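Local coordinates for succinylglutamate desuccinylase (Chromobacterium violaceum, PDB 1YW4), which probably hydrolyses N-succinylglutamate to succinate and glutamate with the aid of one zinc ion per subunit, the last step of arginine breakdown by the AST pathway, at residues K159-P164 with E186-H191; L257-Y262 with V324-R329. One frame throughout, in Å; residues are numbered along the deposited sequence.

Contact 1 (K159-P164 with E186-H191); sequences KFAIYP and EAVLLH
Ile162 and His191 meet through a CH-pi contact: CG2 of Ile162 sits over one face of the imidazole of His191, 3.7 Å from the ring centroid and displaced toward the rim. The other branch of the isoleucine does separate work. With CG1 anti to the carbonyl carbon (chi1 -51°), CD1 of Ile162 runs beside Leu189 and touches its CD2 at 3.7 Å, both side chains pointing the same way. On the opposite face of the sheet, CD2 of Leu190 comes obliquely to Tyr163, 3.8 Å from its CB, and CG1 of Val188 lies near the plane of the tyrosine ring, at its edge. The phenol end of Tyr163 is held elsewhere, its OH bonded to the backbone N of Lys173.

Backbone hydrogen bonds join the two strands in parallel register. Tyr163 N reaches Leu189 O at 2.6 Å in an almost straight bond, His191 N reaches Tyr163 O at 2.7 Å, and Ala161 uses both its N and its O, toward Ala187 O and Leu189 N. Just beyond, one water bridges Pro164 O and His191 O, 2.8 Å from each, linking the C-terminal ends of the two segments.

Strand 209-215 flanks 160-163 on its other side and carries Glu214, the predicted active-site residue, close to Phe160. This parallel pairing belongs to the central sheet of the zinc-carboxypeptidase-like catalytic domain.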
loop_
_atom_site.group_PDB
_atom_site.type_symbol
_atom_site.label_atom_id
_atom_site.label_comp_id
_atom_site.label_asym_id
_atom_site.label_seq_id
_atom_site.Cartn_x
_atom_site.Cartn_y
_atom_site.Cartn_z
ATOM N N LYS A 159 19.416 9.052 -7.337
ATOM C CA LYS A 159 18.800 8.833 -8.628
ATOM C C LYS A 159 17.528 8.013 -8.461
ATOM O O LYS A 159 17.550 6.945 -7.849
ATOM C CB LYS A 159 19.796 8.118 -9.539
ATOM C CG LYS A 159 21.085 8.912 -9.741
ATOM C CD LYS A 159 22.166 8.079 -10.396
ATOM C CE LYS A 159 22.585 6.928 -9.499
ATOM N NZ LYS A 159 23.578 6.031 -10.161
ATOM N N PHE A 160 16.412 8.524 -8.976
ATOM C CA PHE A 160 15.163 7.791 -8.868
ATOM C C PHE A 160 14.285 7.958 -10.098
ATOM O O PHE A 160 14.510 8.842 -10.926
ATOM C CB PHE A 160 14.417 8.178 -7.579
ATOM C CG PHE A 160 13.858 9.581 -7.571
ATOM C CD1 PHE A 160 12.574 9.835 -8.036
ATOM C CD2 PHE A 160 14.621 10.651 -7.092
ATOM C CE1 PHE A 160 12.055 11.132 -8.028
ATOM C CE2 PHE A 160 14.113 11.948 -7.081
ATOM C CZ PHE A 160 12.829 12.189 -7.550
ATOM N N ALA A 161 13.300 7.080 -10.229
ATOM C CA ALA A 161 12.407 7.125 -11.369
ATOM C C ALA A 161 10.963 7.307 -10.939
ATOM O O ALA A 161 10.586 6.977 -9.815
ATOM C CB ALA A 161 12.545 5.847 -12.190
ATOM N N ILE A 162 10.167 7.840 -11.857
ATOM C CA ILE A 162 8.747 8.047 -11.634
ATOM C C ILE A 162 8.047 7.156 -12.649
ATOM O O ILE A 162 8.287 7.279 -13.853
ATOM C CB ILE A 162 8.322 9.500 -11.917
ATOM C CG1 ILE A 162 9.239 10.477 -11.172
ATOM C CG2 ILE A 162 6.868 9.685 -11.530
ATOM C CD1 ILE A 162 9.260 10.311 -9.670
ATOM N N TYR A 163 7.206 6.249 -12.163
ATOM C CA TYR A 163 6.469 5.328 -13.025
ATOM C C TYR A 163 5.064 5.892 -13.215
ATOM O O TYR A 163 4.284 5.980 -12.267
ATOM C CB TYR A 163 6.400 3.944 -12.368
ATOM C CG TYR A 163 6.328 2.765 -13.327
ATOM C CD1 TYR A 163 7.046 1.597 -13.066
ATOM C CD2 TYR A 163 5.529 2.801 -14.475
ATOM C CE1 TYR A 163 6.978 0.493 -13.915
ATOM C CE2 TYR A 163 5.451 1.696 -15.336
ATOM C CZ TYR A 163 6.179 0.550 -15.048
ATOM O OH TYR A 163 6.118 -0.541 -15.881
ATOM N N PRO A 164 4.728 6.288 -14.449
ATOM C CA PRO A 164 3.410 6.849 -14.758
ATOM C C PRO A 164 2.239 5.965 -14.348
ATOM O O PRO A 164 2.367 4.741 -14.240
ATOM C CB PRO A 164 3.475 7.072 -16.271
ATOM C CG PRO A 164 4.445 6.027 -16.730
ATOM C CD PRO A 164 5.519 6.117 -15.676
ATOM N N GLU A 186 17.767 4.281 -7.523
ATOM C CA GLU A 186 17.738 3.759 -6.164
ATOM C C GLU A 186 16.332 3.689 -5.583
ATOM O O GLU A 186 16.141 3.191 -4.474
ATOM C CB GLU A 186 18.621 4.630 -5.262
ATOM C CG GLU A 186 20.005 4.907 -5.834
ATOM C CD GLU A 186 20.814 5.867 -4.981
ATOM O OE1 GLU A 186 21.875 6.331 -5.451
ATOM O OE2 GLU A 186 20.395 6.158 -3.841
ATOM N N ALA A 187 15.350 4.187 -6.330
ATOM C CA ALA A 187 13.965 4.183 -5.878
ATOM C C ALA A 187 13.014 4.522 -7.016
ATOM O O ALA A 187 13.390 5.211 -7.966
ATOM C CB ALA A 187 13.787 5.179 -4.737
ATOM N N VAL A 188 11.780 4.037 -6.915
ATOM C CA VAL A 188 10.776 4.297 -7.940
ATOM C C VAL A 188 9.457 4.763 -7.327
ATOM O O VAL A 188 8.947 4.157 -6.386
ATOM C CB VAL A 188 10.493 3.038 -8.793
ATOM C CG1 VAL A 188 9.530 3.385 -9.924
ATOM C CG2 VAL A 188 11.785 2.482 -9.350
ATOM N N LEU A 189 8.929 5.865 -7.847
ATOM C CA LEU A 189 7.650 6.387 -7.383
ATOM C C LEU A 189 6.617 5.933 -8.417
ATOM O O LEU A 189 6.781 6.179 -9.611
ATOM C CB LEU A 189 7.677 7.919 -7.317
ATOM C CG LEU A 189 6.335 8.602 -7.036
ATOM C CD1 LEU A 189 5.901 8.316 -5.600
ATOM C CD2 LEU A 189 6.465 10.108 -7.247
ATOM N N LEU A 190 5.573 5.253 -7.957
ATOM C CA LEU A 190 4.516 4.769 -8.843
ATOM C C LEU A 190 3.337 5.735 -8.755
ATOM O O LEU A 190 2.734 5.892 -7.689
ATOM C CB LEU A 190 4.065 3.374 -8.405
ATOM C CG LEU A 190 5.149 2.381 -7.950
ATOM C CD1 LEU A 190 4.477 1.172 -7.294
ATOM C CD2 LEU A 190 6.010 1.951 -9.126
ATOM N N HIS A 191 3.019 6.387 -9.870
ATOM C CA HIS A 191 1.907 7.334 -9.914
ATOM C C HIS A 191 0.577 6.596 -9.830
ATOM O O HIS A 191 0.372 5.592 -10.509
ATOM C CB HIS A 191 1.964 8.162 -11.198
ATOM C CG HIS A 191 2.715 9.450 -11.053
ATOM N ND1 HIS A 191 3.016 10.261 -12.124
ATOM C CD2 HIS A 191 3.200 10.081 -9.956
ATOM C CE1 HIS A 191 3.652 11.337 -11.697
ATOM N NE2 HIS A 191 3.777 11.253 -10.385
HETATM O O HOH W 1 2.048 3.666 -11.698
#

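Contact 2 (L257-Y262 with V324-R329); sequences LFRAKY and VVEPAR
Tyr262 and Val324 face each other at a classic beta bulge in the antiparallel pairing of strands 257-265 and 320-328, part of the AstE/AspA barrel-sandwich hybrid domain. Val324 lies over one face of the phenol ring, its CB 3.9 Å from the centroid in a CH-pi contact. Its two methyls reach different parts of the ring: CG1 meets Tyr262 CE1, while CG2 lies 3.6 Å from Tyr262 CZ. The ring comes under the valine because CG of Tyr262 stands between its own backbone N and carbonyl carbon (chi1 64°). At the bulge Val324 O accepts from Lys261 N at 2.7 Å and, weakly, from Tyr262 N at 3.4 Å.

On the same face as this pair, Arg259 and Glu326 cross at a slant, the guanidinium and carboxylate planes 37° apart. The arginine approaches side-on, and both NE and NH2 go to the single oxygen OE1 of Glu326. That oxygen lies at the edge of the guanidinium, in its plane, whereas the two nitrogens approach from the same face of the carboxylate and out of its plane. NH2 of Arg259 also forms a salt bridge with Glu326 of the second subunit, which brings this pair into the dimer interface.

Lys261 crosses Glu326 at about a right angle, its methylenes passing the carboxylate with CD of Lys261 3.7 Å from OE2 of Glu326. Diagonally across the strands, Val325 CB comes within 4.2 Å of Phe258 CB. At the far end, a water accepts from Leu257 N and donates to Ala328 O. The other oxygen of the glutamate is reached through water too: one donates to Glu326 OE2 at 2.8 Å and accepts a weak bond from Lys261 NZ.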
loop_
_atom_site.group_PDB
_atom_site.type_symbol
_atom_site.label_atom_id
_atom_site.label_comp_id
_atom_site.label_asym_id
_atom_site.label_seq_id
_atom_site.Cartn_x
_atom_site.Cartn_y
_atom_site.Cartn_z
ATOM N N LEU A 257 9.885 0.979 -3.546
ATOM C CA LEU A 257 8.859 1.629 -4.348
ATOM C C LEU A 257 7.973 2.462 -3.427
ATOM O O LEU A 257 7.802 2.129 -2.250
ATOM C CB LEU A 257 8.001 0.584 -5.065
ATOM C CG LEU A 257 8.725 -0.498 -5.875
ATOM C CD1 LEU A 257 7.696 -1.518 -6.347
ATOM C CD2 LEU A 257 9.456 0.103 -7.072
ATOM N N PHE A 258 7.405 3.535 -3.966
ATOM C CA PHE A 258 6.541 4.412 -3.190
ATOM C C PHE A 258 5.348 4.907 -4.003
ATOM O O PHE A 258 5.354 4.869 -5.230
ATOM C CB PHE A 258 7.326 5.629 -2.680
ATOM C CG PHE A 258 8.522 5.280 -1.825
ATOM C CD1 PHE A 258 9.753 4.976 -2.404
ATOM C CD2 PHE A 258 8.410 5.247 -0.438
ATOM C CE1 PHE A 258 10.865 4.642 -1.611
ATOM C CE2 PHE A 258 9.511 4.916 0.367
ATOM C CZ PHE A 258 10.738 4.614 -0.224
ATOM N N ARG A 259 4.321 5.366 -3.302
ATOM C CA ARG A 259 3.142 5.918 -3.941
ATOM C C ARG A 259 2.678 7.060 -3.052
ATOM O O ARG A 259 2.988 7.099 -1.854
ATOM C CB ARG A 259 2.037 4.861 -4.069
ATOM C CG ARG A 259 1.427 4.445 -2.742
ATOM C CD ARG A 259 0.361 3.381 -2.924
ATOM N NE ARG A 259 -0.335 3.107 -1.669
ATOM C CZ ARG A 259 -1.195 2.108 -1.493
ATOM N NH1 ARG A 259 -1.464 1.280 -2.494
ATOM N NH2 ARG A 259 -1.787 1.939 -0.316
ATOM N N ALA A 260 1.951 8.000 -3.636
ATOM C CA ALA A 260 1.445 9.128 -2.872
ATOM C C ALA A 260 0.428 8.614 -1.859
ATOM O O ALA A 260 -0.377 7.736 -2.168
ATOM C CB ALA A 260 0.790 10.133 -3.803
ATOM N N LYS A 261 0.478 9.152 -0.647
ATOM C CA LYS A 261 -0.461 8.761 0.396
ATOM C C LYS A 261 -1.529 9.850 0.470
ATOM O O LYS A 261 -2.723 9.562 0.465
ATOM C CB LYS A 261 0.257 8.629 1.741
ATOM C CG LYS A 261 -0.624 8.155 2.888
ATOM C CD LYS A 261 0.174 8.026 4.178
ATOM C CE LYS A 261 -0.722 7.677 5.364
ATOM N NZ LYS A 261 0.043 7.613 6.650
ATOM N N TYR A 262 -1.081 11.102 0.530
ATOM C CA TYR A 262 -1.972 12.259 0.585
ATOM C C TYR A 262 -1.173 13.543 0.352
ATOM O O TYR A 262 0.037 13.579 0.585
ATOM C CB TYR A 262 -2.687 12.345 1.941
ATOM C CG TYR A 262 -1.772 12.571 3.129
ATOM C CD1 TYR A 262 -1.162 11.496 3.777
ATOM C CD2 TYR A 262 -1.521 13.861 3.608
ATOM C CE1 TYR A 262 -0.325 11.694 4.875
ATOM C CE2 TYR A 262 -0.682 14.074 4.705
ATOM C CZ TYR A 262 -0.089 12.981 5.334
ATOM O OH TYR A 262 0.734 13.170 6.422
ATOM N N VAL A 324 3.063 13.556 0.702
ATOM C CA VAL A 324 3.540 12.547 1.629
ATOM C C VAL A 324 3.393 11.197 0.937
ATOM O O VAL A 324 2.291 10.803 0.543
ATOM C CB VAL A 324 2.725 12.561 2.940
ATOM C CG1 VAL A 324 3.164 11.417 3.844
ATOM C CG2 VAL A 324 2.919 13.897 3.653
ATOM N N VAL A 325 4.513 10.505 0.762
ATOM C CA VAL A 325 4.500 9.201 0.116
ATOM C C VAL A 325 4.692 8.097 1.149
ATOM O O VAL A 325 5.182 8.345 2.252
ATOM C CB VAL A 325 5.625 9.077 -0.943
ATOM C CG1 VAL A 325 5.424 10.103 -2.048
ATOM C CG2 VAL A 325 6.987 9.268 -0.281
ATOM N N GLU A 326 4.297 6.883 0.772
ATOM C CA GLU A 326 4.414 5.697 1.618
ATOM C C GLU A 326 4.930 4.533 0.779
ATOM O O GLU A 326 4.782 4.521 -0.442
ATOM C CB GLU A 326 3.047 5.324 2.194
ATOM C CG GLU A 326 2.013 5.025 1.119
ATOM C CD GLU A 326 0.679 4.593 1.685
ATOM O OE1 GLU A 326 -0.220 4.295 0.879
ATOM O OE2 GLU A 326 0.531 4.553 2.923
ATOM N N PRO A 327 5.534 3.531 1.428
ATOM C CA PRO A 327 6.068 2.357 0.731
ATOM C C PRO A 327 5.007 1.700 -0.150
ATOM O O PRO A 327 3.828 1.665 0.203
ATOM C CB PRO A 327 6.506 1.446 1.880
ATOM C CG PRO A 327 6.910 2.425 2.954
ATOM C CD PRO A 327 5.797 3.451 2.878
ATOM N N ALA A 328 5.430 1.194 -1.301
ATOM C CA ALA A 328 4.518 0.535 -2.226
ATOM C C ALA A 328 5.046 -0.860 -2.519
ATOM O O ALA A 328 6.232 -1.040 -2.790
ATOM C CB ALA A 328 4.396 1.337 -3.522
ATOM N N ARG A 329 4.159 -1.843 -2.454
ATOM C CA ARG A 329 4.539 -3.225 -2.704
ATOM C C ARG A 329 3.886 -3.715 -3.990
ATOM O O ARG A 329 2.747 -3.363 -4.285
ATOM C CB ARG A 329 4.097 -4.107 -1.529
ATOM C CG ARG A 329 4.644 -3.681 -0.163
ATOM C CD ARG A 329 6.151 -3.879 -0.058
ATOM N NE ARG A 329 6.546 -5.281 -0.192
ATOM C CZ ARG A 329 6.270 -6.234 0.696
ATOM N NH1 ARG A 329 5.592 -5.951 1.799
ATOM N NH2 ARG A 329 6.673 -7.478 0.479
HETATM O O HOH W 2 8.939 -1.019 -1.816
HETATM O O HOH W 3 1.457 4.924 5.509
#

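Overall arrangement
Both segments of contact 1 precede those of contact 2 in the sequence, and the centres of the two contacts are about 11 Å apart, on the same side of the chain's centre. The first belongs to the catalytic domain, the second to the barrel-sandwich hybrid domain, yet strands 187-190 and 257-265 are neighbours. Leu190 N to Phe258 O, at 2.8 Å, and Val188 O to Phe258 N, at 2.9 Å, are probable hydrogen bonds, while Leu257 CD2 packs on Val188 CB. Strand pairing therefore runs from the catalytic domain straight into the hybrid domain. Contact 1 lies on the zinc side of this junction, and contact 2 meets the second subunit through the side chains of Arg259 and Arg329.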